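Hydrazine synthase subunit alpha (Candidatus Kuenenia stuttgartiensis, PDB 5C2V) condenses hydroxylamine with ammonia to hydrazine, the second half-reaction of the anammox hydrazine synthase complex, using heme c. Local coordinates at residues D[459-470]-D[501-511]; D[521-529]-D[541-550]. All blocks are in the same frame, centred on the assembly; numbering follows the deposited sequence.

Interaction 1. Residues D[459-470]-D[501-511]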
loop_
_atom_site.group_PDB
_atom_site.type_symbol
_atom_site.label_atom_id
_atom_site.label_comp_id
_atom_site.label_asym_id
_atom_site.label_seq_id
_atom_site.Cartn_x
_atom_site.Cartn_y
_atom_site.Cartn_z
ATOM N N ILE D 459 -9.323 -23.834 -16.445
ATOM C CA ILE D 459 -10.325 -23.708 -15.396
ATOM C C ILE D 459 -11.417 -24.745 -15.618
ATOM O O ILE D 459 -12.218 -24.636 -16.546
ATOM C CB ILE D 459 -10.940 -22.297 -15.367
ATOM C CG1 ILE D 459 -9.852 -21.248 -15.123
ATOM C CG2 ILE D 459 -12.022 -22.207 -14.303
ATOM C CD1 ILE D 459 -9.101 -21.437 -13.821
ATOM N N LYS D 460 -11.436 -25.754 -14.755
ATOM C CA LYS D 460 -12.374 -26.862 -14.880
ATOM C C LYS D 460 -13.740 -26.550 -14.283
ATOM O O LYS D 460 -14.773 -26.889 -14.860
ATOM C CB LYS D 460 -11.795 -28.114 -14.225
ATOM C CG LYS D 460 -10.503 -28.594 -14.860
ATOM C CD LYS D 460 -10.643 -28.738 -16.365
ATOM C CE LYS D 460 -9.402 -29.364 -16.976
ATOM N NZ LYS D 460 -9.448 -29.342 -18.463
ATOM N N ALA D 461 -13.741 -25.906 -13.121
ATOM C CA ALA D 461 -14.981 -25.643 -12.404
ATOM C C ALA D 461 -14.902 -24.371 -11.570
ATOM O O ALA D 461 -13.902 -23.655 -11.594
ATOM C CB ALA D 461 -15.336 -26.830 -11.520
ATOM N N VAL D 462 -15.978 -24.099 -10.840
ATOM C CA VAL D 462 -16.043 -22.968 -9.928
ATOM C C VAL D 462 -16.695 -23.383 -8.615
ATOM O O VAL D 462 -17.656 -24.165 -8.597
ATOM C CB VAL D 462 -16.827 -21.774 -10.528
ATOM C CG1 VAL D 462 -16.053 -21.140 -11.673
ATOM C CG2 VAL D 462 -18.216 -22.205 -10.980
ATOM N N ARG D 463 -16.152 -22.861 -7.519
ATOM C CA ARG D 463 -16.726 -23.067 -6.197
ATOM C C ARG D 463 -17.559 -21.858 -5.793
ATOM O O ARG D 463 -17.105 -20.718 -5.884
ATOM C CB ARG D 463 -15.633 -23.325 -5.156
ATOM C CG ARG D 463 -16.170 -23.475 -3.738
ATOM C CD ARG D 463 -15.061 -23.652 -2.712
ATOM N NE ARG D 463 -14.310 -24.889 -2.907
ATOM C CZ ARG D 463 -13.061 -24.940 -3.359
ATOM N NH1 ARG D 463 -12.417 -23.820 -3.659
ATOM N NH2 ARG D 463 -12.455 -26.111 -3.507
ATOM N N ILE D 464 -18.782 -22.120 -5.348
ATOM C CA ILE D 464 -19.695 -21.072 -4.921
ATOM C C ILE D 464 -19.932 -21.168 -3.420
ATOM O O ILE D 464 -20.375 -22.208 -2.909
ATOM C CB ILE D 464 -21.039 -21.146 -5.662
ATOM C CG1 ILE D 464 -20.811 -21.379 -7.157
ATOM C CG2 ILE D 464 -21.841 -19.875 -5.428
ATOM C CD1 ILE D 464 -22.087 -21.521 -7.954
ATOM N N ILE D 465 -19.641 -20.062 -2.740
ATOM C CA ILE D 465 -19.598 -19.988 -1.284
ATOM C C ILE D 465 -20.618 -18.988 -0.742
ATOM O O ILE D 465 -20.734 -17.881 -1.261
ATOM C CB ILE D 465 -18.187 -19.572 -0.805
ATOM C CG1 ILE D 465 -17.151 -20.624 -1.208
ATOM C CG2 ILE D 465 -18.162 -19.333 0.697
ATOM C CD1 ILE D 465 -15.723 -20.211 -0.922
ATOM N N GLN D 466 -21.349 -19.374 0.300
ATOM C CA GLN D 466 -22.299 -18.467 0.941
ATOM C C GLN D 466 -21.801 -17.983 2.299
ATOM O O GLN D 466 -21.503 -18.786 3.184
ATOM C CB GLN D 466 -23.663 -19.135 1.110
ATOM C CG GLN D 466 -24.692 -18.256 1.805
ATOM C CD GLN D 466 -26.011 -18.966 2.032
ATOM O OE1 GLN D 466 -26.260 -20.033 1.473
ATOM N NE2 GLN D 466 -26.867 -18.372 2.857
ATOM N N GLY D 467 -21.710 -16.668 2.455
ATOM C CA GLY D 467 -21.321 -16.076 3.722
ATOM C C GLY D 467 -22.384 -16.203 4.794
ATOM O O GLY D 467 -23.542 -15.839 4.582
ATOM N N TYR D 468 -21.990 -16.717 5.955
ATOM C CA TYR D 468 -22.891 -16.806 7.096
ATOM C C TYR D 468 -22.706 -15.600 8.004
ATOM O O TYR D 468 -21.583 -15.275 8.394
ATOM C CB TYR D 468 -22.655 -18.094 7.887
ATOM C CG TYR D 468 -22.839 -19.365 7.091
ATOM C CD1 TYR D 468 -23.681 -19.405 5.986
ATOM C CD2 TYR D 468 -22.172 -20.529 7.449
ATOM C CE1 TYR D 468 -23.849 -20.569 5.260
ATOM C CE2 TYR D 468 -22.334 -21.695 6.729
ATOM C CZ TYR D 468 -23.173 -21.711 5.636
ATOM O OH TYR D 468 -23.334 -22.874 4.919
ATOM N N GLN D 469 -23.808 -14.937 8.334
ATOM C CA GLN D 469 -23.763 -13.805 9.245
ATOM C C GLN D 469 -23.318 -14.279 10.621
ATOM O O GLN D 469 -23.632 -15.396 11.030
ATOM C CB GLN D 469 -25.130 -13.122 9.328
ATOM C CG GLN D 469 -25.134 -11.824 10.117
ATOM C CD GLN D 469 -24.352 -10.715 9.435
ATOM O OE1 GLN D 469 -24.897 -9.968 8.622
ATOM N NE2 GLN D 469 -23.073 -10.598 9.769
ATOM N N CYS D 470 -22.588 -13.431 11.336
ATOM C CA CYS D 470 -22.088 -13.812 12.648
ATOM C C CYS D 470 -23.080 -13.397 13.722
ATOM O O CYS D 470 -23.254 -12.210 14.004
ATOM C CB CYS D 470 -20.720 -13.177 12.909
ATOM S SG CYS D 470 -19.997 -13.583 14.515
ATOM N N GLN D 501 -14.842 -14.625 8.234
ATOM C CA GLN D 501 -15.906 -15.085 9.117
ATOM C C GLN D 501 -16.530 -16.372 8.584
ATOM O O GLN D 501 -16.125 -16.883 7.539
ATOM C CB GLN D 501 -16.972 -14.004 9.292
ATOM C CG GLN D 501 -16.535 -12.854 10.184
ATOM C CD GLN D 501 -17.607 -11.794 10.340
ATOM O OE1 GLN D 501 -18.473 -11.640 9.478
ATOM N NE2 GLN D 501 -17.559 -11.063 11.447
ATOM N N GLN D 502 -17.515 -16.889 9.310
ATOM C CA GLN D 502 -18.124 -18.176 8.989
ATOM C C GLN D 502 -18.815 -18.173 7.630
ATOM O O GLN D 502 -19.501 -17.217 7.265
ATOM C CB GLN D 502 -19.119 -18.570 10.079
ATOM C CG GLN D 502 -18.506 -18.623 11.466
ATOM C CD GLN D 502 -19.546 -18.716 12.562
ATOM O OE1 GLN D 502 -20.372 -17.818 12.725
ATOM N NE2 GLN D 502 -19.510 -19.805 13.321
ATOM N N ARG D 503 -18.614 -19.253 6.884
ATOM C CA ARG D 503 -19.182 -19.402 5.552
ATOM C C ARG D 503 -19.280 -20.876 5.180
ATOM O O ARG D 503 -18.715 -21.735 5.857
ATOM C CB ARG D 503 -18.354 -18.636 4.520
ATOM C CG ARG D 503 -16.867 -18.923 4.560
ATOM C CD ARG D 503 -16.104 -17.803 3.879
ATOM N NE ARG D 503 -16.242 -16.545 4.606
ATOM C CZ ARG D 503 -15.889 -15.358 4.123
ATOM N NH1 ARG D 503 -15.381 -15.264 2.901
ATOM N NH2 ARG D 503 -16.049 -14.266 4.857
ATOM N N GLY D 504 -20.008 -21.167 4.108
ATOM C CA GLY D 504 -20.209 -22.539 3.683
ATOM C C GLY D 504 -20.313 -22.647 2.176
ATOM O O GLY D 504 -20.292 -21.640 1.470
ATOM N N ILE D 505 -20.414 -23.874 1.681
ATOM C CA ILE D 505 -20.389 -24.115 0.245
ATOM C C ILE D 505 -21.787 -24.156 -0.361
ATOM O O ILE D 505 -22.569 -25.064 -0.077
ATOM C CB ILE D 505 -19.665 -25.436 -0.082
ATOM C CG1 ILE D 505 -18.277 -25.458 0.559
ATOM C CG2 ILE D 505 -19.568 -25.635 -1.587
ATOM C CD1 ILE D 505 -17.519 -26.750 0.333
ATOM N N ILE D 506 -22.099 -23.166 -1.193
ATOM C CA ILE D 506 -23.325 -23.202 -1.981
ATOM C C ILE D 506 -23.247 -24.394 -2.918
ATOM O O ILE D 506 -24.192 -25.180 -3.022
ATOM C CB ILE D 506 -23.540 -21.907 -2.791
ATOM C CG1 ILE D 506 -24.189 -20.837 -1.917
ATOM C CG2 ILE D 506 -24.417 -22.169 -4.006
ATOM C CD1 ILE D 506 -24.506 -19.558 -2.655
ATOM N N GLY D 507 -22.111 -24.536 -3.592
ATOM C CA GLY D 507 -21.901 -25.703 -4.431
ATOM C C GLY D 507 -20.953 -25.460 -5.584
ATOM O O GLY D 507 -20.497 -24.345 -5.792
ATOM N N TYR D 508 -20.675 -26.503 -6.354
ATOM C CA TYR D 508 -19.724 -26.395 -7.453
ATOM C C TYR D 508 -20.418 -26.444 -8.806
ATOM O O TYR D 508 -21.453 -27.092 -8.957
ATOM C CB TYR D 508 -18.684 -27.508 -7.372
ATOM C CG TYR D 508 -17.790 -27.447 -6.156
ATOM C CD1 TYR D 508 -16.542 -26.843 -6.220
ATOM C CD2 TYR D 508 -18.184 -28.015 -4.949
ATOM C CE1 TYR D 508 -15.713 -26.799 -5.116
ATOM C CE2 TYR D 508 -17.362 -27.974 -3.839
ATOM C CZ TYR D 508 -16.129 -27.362 -3.928
ATOM O OH TYR D 508 -15.305 -27.315 -2.827
ATOM N N GLN D 509 -19.846 -25.758 -9.791
ATOM C CA GLN D 509 -20.392 -25.807 -11.145
ATOM C C GLN D 509 -19.284 -25.912 -12.186
ATOM O O GLN D 509 -18.290 -25.200 -12.107
ATOM C CB GLN D 509 -21.256 -24.577 -11.422
ATOM C CG GLN D 509 -22.040 -24.665 -12.718
ATOM C CD GLN D 509 -22.981 -25.853 -12.744
ATOM O OE1 GLN D 509 -23.034 -26.596 -13.723
ATOM N NE2 GLN D 509 -23.730 -26.038 -11.663
ATOM N N TYR D 510 -19.456 -26.791 -13.168
ATOM C CA TYR D 510 -18.416 -27.005 -14.170
ATOM C C TYR D 510 -18.243 -25.793 -15.083
ATOM O O TYR D 510 -19.141 -24.960 -15.208
ATOM C CB TYR D 510 -18.715 -28.255 -15.007
ATOM C CG TYR D 510 -19.996 -28.202 -15.814
ATOM C CD1 TYR D 510 -20.012 -27.668 -17.097
ATOM C CD2 TYR D 510 -21.183 -28.708 -15.301
ATOM C CE1 TYR D 510 -21.179 -27.624 -17.839
ATOM C CE2 TYR D 510 -22.354 -28.670 -16.037
ATOM C CZ TYR D 510 -22.346 -28.127 -17.305
ATOM O OH TYR D 510 -23.507 -28.087 -18.041
ATOM N N VAL D 511 -17.074 -25.703 -15.709
ATOM C CA VAL D 511 -16.767 -24.614 -16.628
ATOM C C VAL D 511 -16.501 -25.158 -18.030
ATOM O O VAL D 511 -15.783 -26.145 -18.194
ATOM C CB VAL D 511 -15.546 -23.797 -16.146
ATOM C CG1 VAL D 511 -15.128 -22.775 -17.193
ATOM C CG2 VAL D 511 -15.857 -23.109 -14.828
HETATM O O HOH W 1 -19.486 -15.522 10.994
#

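Interaction 2. Residues D[521-529]-D[541-550]. With HEC (heme c), chain B.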
loop_
_atom_site.group_PDB
_atom_site.type_symbol
_atom_site.label_atom_id
_atom_site.label_comp_id
_atom_site.label_asym_id
_atom_site.label_seq_id
_atom_site.Cartn_x
_atom_site.Cartn_y
_atom_site.Cartn_z
ATOM N N GLN D 521 -28.816 -21.101 -8.570
ATOM C CA GLN D 521 -28.451 -21.178 -7.163
ATOM C C GLN D 521 -29.407 -20.387 -6.282
ATOM O O GLN D 521 -30.374 -19.803 -6.767
ATOM C CB GLN D 521 -27.030 -20.662 -6.961
ATOM C CG GLN D 521 -26.884 -19.189 -7.289
ATOM C CD GLN D 521 -25.561 -18.621 -6.833
ATOM O OE1 GLN D 521 -24.498 -19.147 -7.163
ATOM N NE2 GLN D 521 -25.619 -17.547 -6.059
ATOM N N LEU D 522 -29.111 -20.358 -4.986
ATOM C CA LEU D 522 -29.918 -19.632 -4.012
ATOM C C LEU D 522 -29.968 -18.138 -4.316
ATOM O O LEU D 522 -29.044 -17.582 -4.908
ATOM C CB LEU D 522 -29.373 -19.851 -2.599
ATOM C CG LEU D 522 -29.432 -21.258 -2.007
ATOM C CD1 LEU D 522 -28.417 -21.400 -0.885
ATOM C CD2 LEU D 522 -30.830 -21.554 -1.496
ATOM N N SER D 523 -31.057 -17.496 -3.906
ATOM C CA SER D 523 -31.216 -16.061 -4.101
ATOM C C SER D 523 -31.526 -15.386 -2.768
ATOM O O SER D 523 -31.875 -16.057 -1.796
ATOM C CB SER D 523 -32.319 -15.770 -5.120
ATOM O OG SER D 523 -33.590 -16.149 -4.623
ATOM N N ASP D 524 -31.378 -14.064 -2.734
ATOM C CA ASP D 524 -31.548 -13.271 -1.515
ATOM C C ASP D 524 -30.568 -13.687 -0.419
ATOM O O ASP D 524 -30.840 -13.506 0.768
ATOM C CB ASP D 524 -32.986 -13.368 -0.995
ATOM C CG ASP D 524 -33.979 -12.634 -1.875
ATOM O OD1 ASP D 524 -33.584 -11.640 -2.521
ATOM O OD2 ASP D 524 -35.158 -13.044 -1.913
ATOM N N VAL D 525 -29.431 -14.247 -0.821
ATOM C CA VAL D 525 -28.378 -14.616 0.120
ATOM C C VAL D 525 -27.018 -14.155 -0.402
ATOM O O VAL D 525 -26.771 -14.178 -1.609
ATOM C CB VAL D 525 -28.344 -16.142 0.376
ATOM C CG1 VAL D 525 -29.625 -16.599 1.063
ATOM C CG2 VAL D 525 -28.131 -16.904 -0.922
ATOM N N PRO D 526 -26.133 -13.712 0.506
ATOM C CA PRO D 526 -24.799 -13.256 0.099
ATOM C C PRO D 526 -23.905 -14.409 -0.355
ATOM O O PRO D 526 -23.894 -15.462 0.283
ATOM C CB PRO D 526 -24.252 -12.604 1.371
ATOM C CG PRO D 526 -24.959 -13.308 2.480
ATOM C CD PRO D 526 -26.339 -13.593 1.961
ATOM N N TYR D 527 -23.161 -14.208 -1.440
ATOM C CA TYR D 527 -22.304 -15.260 -1.977
ATOM C C TYR D 527 -21.167 -14.707 -2.834
ATOM O O TYR D 527 -21.199 -13.551 -3.253
ATOM C CB TYR D 527 -23.130 -16.253 -2.802
ATOM C CG TYR D 527 -23.472 -15.771 -4.196
ATOM C CD1 TYR D 527 -24.556 -14.934 -4.415
ATOM C CD2 TYR D 527 -22.713 -16.161 -5.294
ATOM C CE1 TYR D 527 -24.872 -14.487 -5.686
ATOM C CE2 TYR D 527 -23.020 -15.720 -6.569
ATOM C CZ TYR D 527 -24.102 -14.885 -6.758
ATOM O OH TYR D 527 -24.415 -14.446 -8.024
ATOM N N TYR D 528 -20.162 -15.543 -3.083
ATOM C CA TYR D 528 -19.115 -15.220 -4.048
ATOM C C TYR D 528 -18.574 -16.494 -4.698
ATOM O O TYR D 528 -19.013 -17.598 -4.374
ATOM C CB TYR D 528 -17.986 -14.422 -3.387
ATOM C CG TYR D 528 -17.240 -15.154 -2.296
ATOM C CD1 TYR D 528 -16.068 -15.845 -2.572
ATOM C CD2 TYR D 528 -17.698 -15.138 -0.984
ATOM C CE1 TYR D 528 -15.378 -16.510 -1.577
ATOM C CE2 TYR D 528 -17.015 -15.799 0.018
ATOM C CZ TYR D 528 -15.855 -16.484 -0.284
ATOM O OH TYR D 528 -15.171 -17.144 0.710
ATOM N N MET D 529 -17.619 -16.338 -5.611
ATOM C CA MET D 529 -17.174 -17.452 -6.443
ATOM C C MET D 529 -15.655 -17.617 -6.487
ATOM O O MET D 529 -14.907 -16.678 -6.212
ATOM C CB MET D 529 -17.704 -17.275 -7.866
ATOM C CG MET D 529 -17.290 -15.961 -8.514
ATOM S SD MET D 529 -18.655 -15.141 -9.353
ATOM C CE MET D 529 -19.730 -14.791 -7.964
ATOM N N THR D 541 -9.891 -15.712 -6.297
ATOM C CA THR D 541 -11.103 -15.588 -5.500
ATOM C C THR D 541 -11.721 -14.212 -5.694
ATOM O O THR D 541 -11.018 -13.201 -5.688
ATOM C CB THR D 541 -10.817 -15.819 -4.000
ATOM O OG1 THR D 541 -10.223 -17.111 -3.817
ATOM C CG2 THR D 541 -12.102 -15.740 -3.185
ATOM N N ALA D 542 -13.037 -14.170 -5.864
ATOM C CA ALA D 542 -13.725 -12.895 -5.963
ATOM C C ALA D 542 -14.142 -12.488 -4.565
ATOM O O ALA D 542 -15.037 -13.092 -3.974
ATOM C CB ALA D 542 -14.931 -12.996 -6.880
ATOM N N LEU D 543 -13.499 -11.452 -4.037
ATOM C CA LEU D 543 -13.752 -11.057 -2.663
ATOM C C LEU D 543 -14.680 -9.859 -2.650
ATOM O O LEU D 543 -14.279 -8.728 -2.932
ATOM C CB LEU D 543 -12.440 -10.744 -1.941
ATOM C CG LEU D 543 -11.529 -11.950 -1.700
ATOM C CD1 LEU D 543 -10.190 -11.511 -1.132
ATOM C CD2 LEU D 543 -12.198 -12.962 -0.779
ATOM N N THR D 544 -15.923 -10.141 -2.282
ATOM C CA THR D 544 -17.032 -9.203 -2.352
ATOM C C THR D 544 -18.275 -9.982 -1.968
ATOM O O THR D 544 -18.207 -11.193 -1.751
ATOM C CB THR D 544 -17.207 -8.591 -3.754
ATOM O OG1 THR D 544 -18.125 -7.493 -3.690
ATOM C CG2 THR D 544 -17.725 -9.635 -4.732
ATOM N N TRP D 545 -19.411 -9.303 -1.884
ATOM C CA TRP D 545 -20.657 -10.005 -1.622
ATOM C C TRP D 545 -21.684 -9.740 -2.714
ATOM O O TRP D 545 -22.146 -8.614 -2.904
ATOM C CB TRP D 545 -21.203 -9.620 -0.248
ATOM C CG TRP D 545 -20.291 -10.062 0.853
ATOM C CD1 TRP D 545 -19.533 -9.267 1.663
ATOM C CD2 TRP D 545 -20.011 -11.412 1.240
ATOM N NE1 TRP D 545 -18.813 -10.039 2.543
ATOM C CE2 TRP D 545 -19.088 -11.360 2.303
ATOM C CE3 TRP D 545 -20.459 -12.661 0.797
ATOM C CZ2 TRP D 545 -18.605 -12.506 2.929
ATOM C CZ3 TRP D 545 -19.977 -13.798 1.419
ATOM C CH2 TRP D 545 -19.059 -13.712 2.473
ATOM N N ALA D 546 -22.028 -10.802 -3.433
ATOM C CA ALA D 546 -22.977 -10.734 -4.533
ATOM C C ALA D 546 -24.305 -11.336 -4.101
ATOM O O ALA D 546 -24.344 -12.215 -3.243
ATOM C CB ALA D 546 -22.434 -11.454 -5.758
ATOM N N TYR D 547 -25.392 -10.834 -4.671
ATOM C CA TYR D 547 -26.718 -11.323 -4.326
ATOM C C TYR D 547 -27.651 -11.287 -5.529
ATOM O O TYR D 547 -27.617 -10.354 -6.330
ATOM C CB TYR D 547 -27.305 -10.502 -3.175
ATOM C CG TYR D 547 -27.178 -9.008 -3.370
ATOM C CD1 TYR D 547 -26.043 -8.327 -2.947
ATOM C CD2 TYR D 547 -28.188 -8.280 -3.981
ATOM C CE1 TYR D 547 -25.921 -6.963 -3.125
ATOM C CE2 TYR D 547 -28.075 -6.915 -4.163
ATOM C CZ TYR D 547 -26.940 -6.263 -3.733
ATOM O OH TYR D 547 -26.823 -4.903 -3.912
ATOM N N LEU D 548 -28.481 -12.315 -5.650
ATOM C CA LEU D 548 -29.459 -12.384 -6.725
ATOM C C LEU D 548 -30.869 -12.248 -6.172
ATOM O O LEU D 548 -31.205 -12.856 -5.158
ATOM C CB LEU D 548 -29.326 -13.700 -7.496
ATOM C CG LEU D 548 -28.027 -13.956 -8.263
ATOM C CD1 LEU D 548 -27.989 -15.388 -8.776
ATOM C CD2 LEU D 548 -27.875 -12.969 -9.411
ATOM N N ARG D 549 -31.689 -11.436 -6.827
ATOM C CA ARG D 549 -33.108 -11.398 -6.508
ATOM C C ARG D 549 -33.753 -12.653 -7.090
ATOM O O ARG D 549 -33.187 -13.268 -7.994
ATOM C CB ARG D 549 -33.765 -10.125 -7.054
ATOM C CG ARG D 549 -33.222 -8.824 -6.469
ATOM C CD ARG D 549 -33.001 -8.914 -4.961
ATOM N NE ARG D 549 -34.189 -9.362 -4.236
ATOM C CZ ARG D 549 -35.143 -8.555 -3.784
ATOM N NH1 ARG D 549 -35.060 -7.246 -3.982
ATOM N NH2 ARG D 549 -36.183 -9.057 -3.134
ATOM N N PRO D 550 -34.919 -13.057 -6.556
ATOM C CA PRO D 550 -35.618 -14.243 -7.067
ATOM C C PRO D 550 -35.840 -14.208 -8.579
ATOM O O PRO D 550 -36.206 -13.162 -9.116
ATOM C CB PRO D 550 -36.953 -14.203 -6.323
ATOM C CG PRO D 550 -36.629 -13.535 -5.036
ATOM C CD PRO D 550 -35.584 -12.503 -5.362
HETATM FE FE HEC B . -16.338 -10.102 -9.725
HETATM C CHA HEC B . -15.044 -7.797 -7.503
HETATM C CHB HEC B . -19.382 -8.537 -9.549
HETATM C CHC HEC B . -17.754 -12.617 -11.620
HETATM C CHD HEC B . -13.361 -11.805 -9.733
HETATM N NA HEC B . -17.072 -8.472 -8.720
HETATM C C1A HEC B . -16.370 -7.665 -7.846
HETATM C C2A HEC B . -17.271 -6.649 -7.349
HETATM C C3A HEC B . -18.468 -6.849 -7.907
HETATM C C4A HEC B . -18.369 -8.001 -8.783
HETATM C CMA HEC B . -19.739 -6.005 -7.669
HETATM C CAA HEC B . -16.897 -5.538 -6.343
HETATM C CBA HEC B . -16.613 -4.235 -7.084
HETATM C CGA HEC B . -15.356 -4.350 -7.909
HETATM O O1A HEC B . -15.390 -3.984 -9.112
HETATM O O2A HEC B . -14.318 -4.810 -7.369
HETATM N NB HEC B . -18.267 -10.581 -10.347
HETATM C C1B HEC B . -19.277 -9.635 -10.374
HETATM C C2B HEC B . -20.198 -10.002 -11.431
HETATM C C3B HEC B . -19.760 -11.126 -12.000
HETATM C C4B HEC B . -18.532 -11.516 -11.333
HETATM C CMB HEC B . -21.477 -9.231 -11.823
HETATM C CAB HEC B . -20.450 -11.859 -13.174
HETATM C CBB HEC B . -20.972 -13.233 -12.700
HETATM N NC HEC B . -15.666 -11.860 -10.576
HETATM C C1C HEC B . -16.445 -12.797 -11.228
HETATM C C2C HEC B . -15.614 -13.947 -11.519
HETATM C C3C HEC B . -14.441 -13.767 -10.905
HETATM C C4C HEC B . -14.424 -12.422 -10.359
HETATM C CMC HEC B . -16.114 -15.282 -12.114
HETATM C CAC HEC B . -13.268 -14.772 -10.899
HETATM C CBC HEC B . -13.032 -15.277 -9.459
HETATM N ND HEC B . -14.494 -9.847 -8.760
HETATM C C1D HEC B . -13.396 -10.678 -8.948
HETATM C C2D HEC B . -12.280 -10.174 -8.183
HETATM C C3D HEC B . -12.808 -8.914 -7.488
HETATM C C4D HEC B . -14.187 -8.796 -7.901
HETATM C CMD HEC B . -10.861 -10.778 -8.098
HETATM C CAD HEC B . -12.047 -7.968 -6.536
HETATM C CBD HEC B . -11.705 -8.730 -5.262
HETATM C CGD HEC B . -10.932 -7.837 -4.332
HETATM O O1D HEC B . -10.400 -8.360 -3.322
HETATM O O2D HEC B . -10.841 -6.611 -4.604
HETATM O O HOH W 2 -28.153 -14.344 -4.138
#

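Interaction 1. Residues D[459-470]-D[501-511]
With CG swung opposite the backbone N (chi1 177°) and a bend at chi3, R463 runs alongside the ring of Y508, whose CG lies opposite the carbonyl carbon. The two side chains lie next to each other and point the same way, guanidinium and ring planes 80° apart. R463 CB and CG rest against Y508 CE1, and R463 NE meets Y508 OH at 2.6 Å, almost in the guanidinium plane; a second approach, from R463 NH2, is weak. The phenol oxygen also bonds to E759, and R463 NH1 forms a salt bridge to D762, so this pair ties the sheet to helix 751-762. The backbones form an antiparallel pair in the four-stranded sheet of the heme-binding middle domain, 503-510 at its edge within this chain, interrupted by a classic beta bulge: I506 and G507 both face I464. I464 O takes G507 N at 3.0 Å, with a weak bond from I506 N beside it, while I464 N binds G507 O. G507 has a phi of 153°, a backbone shape suited to glycine. The extra residue turns I506 toward strand 461-467, where its CG2 lies 3.7 Å from I464 CG2 and its CG1 meets Q466 CB at 3.5 Å, the latter two side chains crossing at about a right angle. Beyond the bulge Y468 lays one ring face over the R503-G504 backbone, with G504 N 3.5 Å above the ring plane; Y468 OH lies against G504 CA and bonds to Q641. Y468 N donates to Q502 O, and a water links Q502 N and OE1, while Q502 NE2 donates to D768 O of a calcium site. At the other end V511 N binds K460 O at 2.7 Å, and V511 CG2 packs 3.7 Å from V462 CG1.

Interaction 2. Residues D[521-529]-D[541-550]
Backbone bonds join the segments at three places. D524 N donates to L548 O; Y527 and A546 form a single antiparallel bridge, Y527 N to A546 O at 2.9 Å and A546 N back to Y527 O; and A542 N binds M529 O. A water accepts from L548 N and donates to V525 O. One charged pair adds to these: R549 NE reaches the syn lone pair of D524 OD1 at 2.9 Å, tilted 32° from the guanidinium plane, while R549 NH2 holds D219. Among the aromatic contacts, A546 CB makes a CH-pi contact over one face of Y527, 4.1 Å from the ring centroid. Y528 turns its edge toward the face of W545 in an offset edge-to-face pair, planes at 75°. Apolar contact continues where P526 CB meets W545 CE3 and L548 CG packs 4.1 Å from Y527 CE1. Heme contacts come from both segments: M529 SD lies 3.5 Å from heme CHC, and A542 CB is 3.5 Å from heme C1D. Backbone bonds run the length of the contact, with the salt bridge at the end away from the heme, while the A542 methyl and M529 sulfur offer the pentacoordinated heme mainly apolar contact.

In the fold
From the N terminus, strand 461-467 comes first, and the chain then makes a long excursion without helix or strand before strand 503-510 returns to pair with it; interaction 1 closes that loop. The chain continues through strand 517-522, in a neighbouring sheet, into 521-529, and interaction 2 closes a shorter loop, through strand 538-541, with 541-550. The two closures follow in series, neither nesting nor crossing. They share one antiparallel sheet of the middle domain, where strand 461-467 lies between 503-510 and 527-532: I465 O takes Y528 N, and R503 NH1 probably bonds Y528 OH. Through R463 and Y508 interaction 1 ties this sheet to helix 751-762; interaction 2 joins it to the middle-domain heme pocket.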